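Local coordinates for protein aminopeptidase YwaD (PDB 6HC6) that hydrolyses peptides from the N-terminus, releasing amino acids such as leucine, arginine and lysine with the aid of two zinc ions per subunit, at residues S333-S344 / F360-G369. Numbering follows the deposited sequence.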
loop_
_atom_site.group_PDB
_atom_site.type_symbol
_atom_site.label_atom_id
_atom_site.label_comp_id
_atom_site.label_asym_id
_atom_site.label_seq_id
_atom_site.Cartn_x
_atom_site.Cartn_y
_atom_site.Cartn_z
ATOM N N SER A 333 -19.901 4.352 0.251
ATOM C CA SER A 333 -20.736 4.669 -0.898
ATOM C C SER A 333 -20.187 5.807 -1.748
ATOM O O SER A 333 -20.745 6.085 -2.816
ATOM C CB SER A 333 -22.144 5.039 -0.414
ATOM O OG SER A 333 -22.111 6.281 0.258
ATOM N N GLU A 334 -19.128 6.479 -1.303
ATOM C CA GLU A 334 -18.586 7.645 -1.989
ATOM C C GLU A 334 -17.252 7.284 -2.624
ATOM O O GLU A 334 -16.401 6.674 -1.974
ATOM C CB GLU A 334 -18.409 8.811 -1.011
ATOM C CG GLU A 334 -18.100 10.148 -1.658
ATOM C CD GLU A 334 -19.339 10.829 -2.246
ATOM O OE1 GLU A 334 -19.194 11.924 -2.837
ATOM O OE2 GLU A 334 -20.452 10.287 -2.108
ATOM N N LEU A 335 -17.066 7.649 -3.892
ATOM C CA LEU A 335 -15.806 7.399 -4.578
ATOM C C LEU A 335 -14.975 8.670 -4.480
ATOM O O LEU A 335 -15.333 9.699 -5.053
ATOM C CB LEU A 335 -16.027 6.972 -6.029
ATOM C CG LEU A 335 -14.740 6.596 -6.772
ATOM C CD1 LEU A 335 -14.068 5.354 -6.163
ATOM C CD2 LEU A 335 -15.013 6.387 -8.258
ATOM N N TYR A 336 -13.869 8.596 -3.747
ATOM C CA TYR A 336 -13.000 9.741 -3.530
ATOM C C TYR A 336 -11.884 9.792 -4.559
ATOM O O TYR A 336 -11.344 8.758 -4.961
ATOM C CB TYR A 336 -12.394 9.692 -2.129
ATOM C CG TYR A 336 -13.419 10.045 -1.097
ATOM C CD1 TYR A 336 -13.788 11.372 -0.884
ATOM C CD2 TYR A 336 -14.069 9.057 -0.376
ATOM C CE1 TYR A 336 -14.756 11.705 0.061
ATOM C CE2 TYR A 336 -15.041 9.380 0.560
ATOM C CZ TYR A 336 -15.373 10.700 0.777
ATOM O OH TYR A 336 -16.342 11.018 1.703
ATOM N N VAL A 337 -11.556 11.013 -4.976
ATOM C CA VAL A 337 -10.407 11.321 -5.820
ATOM C C VAL A 337 -9.429 12.084 -4.934
ATOM O O VAL A 337 -9.625 13.272 -4.644
ATOM C CB VAL A 337 -10.810 12.138 -7.054
ATOM C CG1 VAL A 337 -9.591 12.444 -7.912
ATOM C CG2 VAL A 337 -11.844 11.398 -7.865
ATOM N N ASN A 338 -8.386 11.400 -4.477
ATOM C CA ASN A 338 -7.426 11.964 -3.535
ATOM C C ASN A 338 -6.265 12.604 -4.286
ATOM O O ASN A 338 -5.550 11.917 -5.017
ATOM C CB ASN A 338 -6.888 10.866 -2.607
ATOM C CG ASN A 338 -7.894 10.450 -1.550
ATOM O OD1 ASN A 338 -7.779 10.823 -0.389
ATOM N ND2 ASN A 338 -8.902 9.706 -1.960
ATOM N N THR A 339 -6.047 13.904 -4.083
ATOM C CA THR A 339 -4.819 14.536 -4.539
ATOM C C THR A 339 -3.982 14.936 -3.332
ATOM O O THR A 339 -4.512 15.177 -2.243
ATOM C CB THR A 339 -5.098 15.754 -5.434
ATOM O OG1 THR A 339 -5.736 16.782 -4.669
ATOM C CG2 THR A 339 -6.003 15.357 -6.580
ATOM N N LEU A 340 -2.656 14.961 -3.516
ATOM C CA LEU A 340 -1.773 15.137 -2.366
ATOM C C LEU A 340 -1.976 16.496 -1.697
ATOM O O LEU A 340 -1.761 16.632 -0.487
ATOM C CB LEU A 340 -0.317 14.947 -2.793
ATOM C CG LEU A 340 0.762 15.005 -1.715
ATOM C CD1 LEU A 340 0.609 13.833 -0.738
ATOM C CD2 LEU A 340 2.161 15.041 -2.340
ATOM N N ASP A 341 -2.415 17.498 -2.452
ATOM C CA ASP A 341 -2.694 18.821 -1.910
ATOM C C ASP A 341 -4.181 19.114 -1.774
ATOM O O ASP A 341 -4.547 20.204 -1.320
ATOM C CB ASP A 341 -2.035 19.897 -2.780
ATOM C CG ASP A 341 -2.324 19.713 -4.263
ATOM O OD1 ASP A 341 -3.274 18.977 -4.608
ATOM O OD2 ASP A 341 -1.592 20.308 -5.084
ATOM N N GLY A 342 -5.046 18.180 -2.153
ATOM C CA GLY A 342 -6.473 18.420 -2.107
ATOM C C GLY A 342 -6.990 19.335 -3.189
ATOM O O GLY A 342 -8.181 19.661 -3.183
ATOM N N GLN A 343 -6.135 19.766 -4.106
ATOM C CA GLN A 343 -6.519 20.694 -5.153
ATOM C C GLN A 343 -6.893 19.945 -6.422
ATOM O O GLN A 343 -6.473 18.808 -6.652
ATOM C CB GLN A 343 -5.379 21.668 -5.454
ATOM C CG GLN A 343 -4.838 22.379 -4.236
ATOM C CD GLN A 343 -5.944 22.869 -3.318
ATOM O OE1 GLN A 343 -6.839 23.605 -3.741
ATOM N NE2 GLN A 343 -5.893 22.455 -2.052
ATOM N N SER A 344 -7.672 20.619 -7.263
ATOM C CA SER A 344 -8.012 20.065 -8.561
ATOM C C SER A 344 -6.746 19.882 -9.394
ATOM O O SER A 344 -5.731 20.548 -9.175
ATOM C CB SER A 344 -9.004 20.988 -9.271
ATOM O OG SER A 344 -9.279 20.552 -10.583
ATOM N N PHE A 360 -22.977 9.991 -12.418
ATOM C CA PHE A 360 -22.495 9.495 -11.129
ATOM C C PHE A 360 -22.328 10.702 -10.207
ATOM O O PHE A 360 -21.536 11.601 -10.499
ATOM C CB PHE A 360 -21.183 8.723 -11.314
ATOM C CG PHE A 360 -20.544 8.275 -10.025
ATOM C CD1 PHE A 360 -21.152 7.313 -9.233
ATOM C CD2 PHE A 360 -19.326 8.805 -9.616
ATOM C CE1 PHE A 360 -20.563 6.892 -8.042
ATOM C CE2 PHE A 360 -18.725 8.386 -8.435
ATOM C CZ PHE A 360 -19.345 7.428 -7.649
ATOM N N ASP A 361 -23.103 10.761 -9.118
ATOM C CA ASP A 361 -23.143 11.961 -8.279
ATOM C C ASP A 361 -22.382 11.814 -6.966
ATOM O O ASP A 361 -22.376 12.758 -6.165
ATOM C CB ASP A 361 -24.595 12.355 -7.976
ATOM C CG ASP A 361 -25.236 13.159 -9.090
ATOM O OD1 ASP A 361 -24.510 13.814 -9.876
ATOM O OD2 ASP A 361 -26.485 13.139 -9.170
ATOM N N SER A 362 -21.740 10.667 -6.724
ATOM C CA SER A 362 -21.032 10.400 -5.473
ATOM C C SER A 362 -19.516 10.406 -5.656
ATOM O O SER A 362 -18.793 9.609 -5.045
ATOM C CB SER A 362 -21.493 9.080 -4.849
ATOM O OG SER A 362 -22.915 9.027 -4.726
ATOM N N LEU A 363 -19.029 11.325 -6.488
ATOM C CA LEU A 363 -17.602 11.560 -6.677
ATOM C C LEU A 363 -17.194 12.790 -5.873
ATOM O O LEU A 363 -17.830 13.846 -5.979
ATOM C CB LEU A 363 -17.285 11.760 -8.163
ATOM C CG LEU A 363 -15.811 11.668 -8.573
ATOM C CD1 LEU A 363 -15.360 10.229 -8.497
ATOM C CD2 LEU A 363 -15.600 12.217 -9.980
ATOM N N SER A 364 -16.152 12.652 -5.063
ATOM C CA SER A 364 -15.669 13.758 -4.250
ATOM C C SER A 364 -14.166 13.921 -4.420
ATOM O O SER A 364 -13.418 12.942 -4.419
ATOM C CB SER A 364 -16.007 13.548 -2.761
ATOM O OG SER A 364 -17.403 13.642 -2.543
ATOM N N LEU A 365 -13.736 15.167 -4.580
ATOM C CA LEU A 365 -12.323 15.496 -4.523
ATOM C C LEU A 365 -11.924 15.712 -3.071
ATOM O O LEU A 365 -12.646 16.356 -2.306
ATOM C CB LEU A 365 -12.033 16.757 -5.340
ATOM C CG LEU A 365 -10.617 17.336 -5.282
ATOM C CD1 LEU A 365 -9.638 16.412 -5.979
ATOM C CD2 LEU A 365 -10.576 18.724 -5.916
ATOM N N THR A 366 -10.762 15.189 -2.690
ATOM C CA THR A 366 -10.303 15.385 -1.327
ATOM C C THR A 366 -8.782 15.278 -1.292
ATOM O O THR A 366 -8.140 14.940 -2.287
ATOM C CB THR A 366 -10.966 14.375 -0.397
ATOM O OG1 THR A 366 -10.733 14.758 0.961
ATOM C CG2 THR A 366 -10.402 12.966 -0.670
ATOM N N GLN A 367 -8.204 15.606 -0.143
ATOM C CA GLN A 367 -6.768 15.453 0.045
ATOM C C GLN A 367 -6.462 14.047 0.542
ATOM O O GLN A 367 -7.170 13.506 1.396
ATOM C CB GLN A 367 -6.230 16.493 1.034
ATOM C CG GLN A 367 -4.695 16.578 1.100
ATOM C CD GLN A 367 -4.068 15.471 1.945
ATOM O OE1 GLN A 367 -4.687 14.963 2.883
ATOM N NE2 GLN A 367 -2.837 15.091 1.607
ATOM N N GLY A 368 -5.395 13.460 0.009
ATOM C CA GLY A 368 -4.918 12.199 0.534
ATOM C C GLY A 368 -3.643 11.781 -0.157
ATOM O O GLY A 368 -3.460 12.058 -1.349
ATOM N N GLY A 369 -2.743 11.145 0.585
ATOM C CA GLY A 369 -1.549 10.586 -0.015
ATOM C C GLY A 369 -1.477 9.094 0.239
ATOM O O GLY A 369 -2.486 8.403 0.112
HETATM O O HOH W 1 -23.279 10.770 -2.148
#
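Strands 334-339 and 363-367 pair in parallel from Leu335-Leu363 to Thr339-Gln367, the axes of these short segments approaching to 4.6 Å and inclined by 32°. Six backbone hydrogen bonds alternate between them, beginning with Leu335 N to Ser362 O (2.9 Å) and ending with Gly368 N to Thr339 O. That last carbonyl accepts a second donor, Gly342 N of the type I turn 339-342, arriving from the opposite face of its plane. Gln367 also reaches this turn: its chain bends at chi2 (-79°), and NE2 donates to Leu340 O (2.8 Å) nearly within its own amide plane but from above the carbonyl plane.

At the other end, Ser364 OG donates a very short bond to Glu334 OE1 (2.5 Å), while OE2 accepts a hydrogen bond from a water also hydrogen-bonded to Ser362 OG (3.1 Å). Glu334 CG, anti to the backbone N (chi1 -169°), lies over one face of the Tyr336 ring, offset toward its rim. Replacing Glu334 by an alanine removes the carboxylate and is likely to leave Ser364 OG without this acceptor and that ring face less covered. Thr366 CG2 approaches the same ring obliquely, 3.7 Å from Tyr336 CD1. On the reverse face, Leu363 CD1 touches Leu335 CD2 and Val337 CG2 (3.8 Å to the latter), and Trp348 of helix 346-358 touches Val337, Leu363 and Leu365.

Strand 334-339, helix 346-358 and strand 363-367 form a beta-alpha-beta crossover at one border of the mixed sheet in the M28 peptidase domain, strand 363-367 being outermost and strand 382-389 flanking 334-339 antiparallel on its other side.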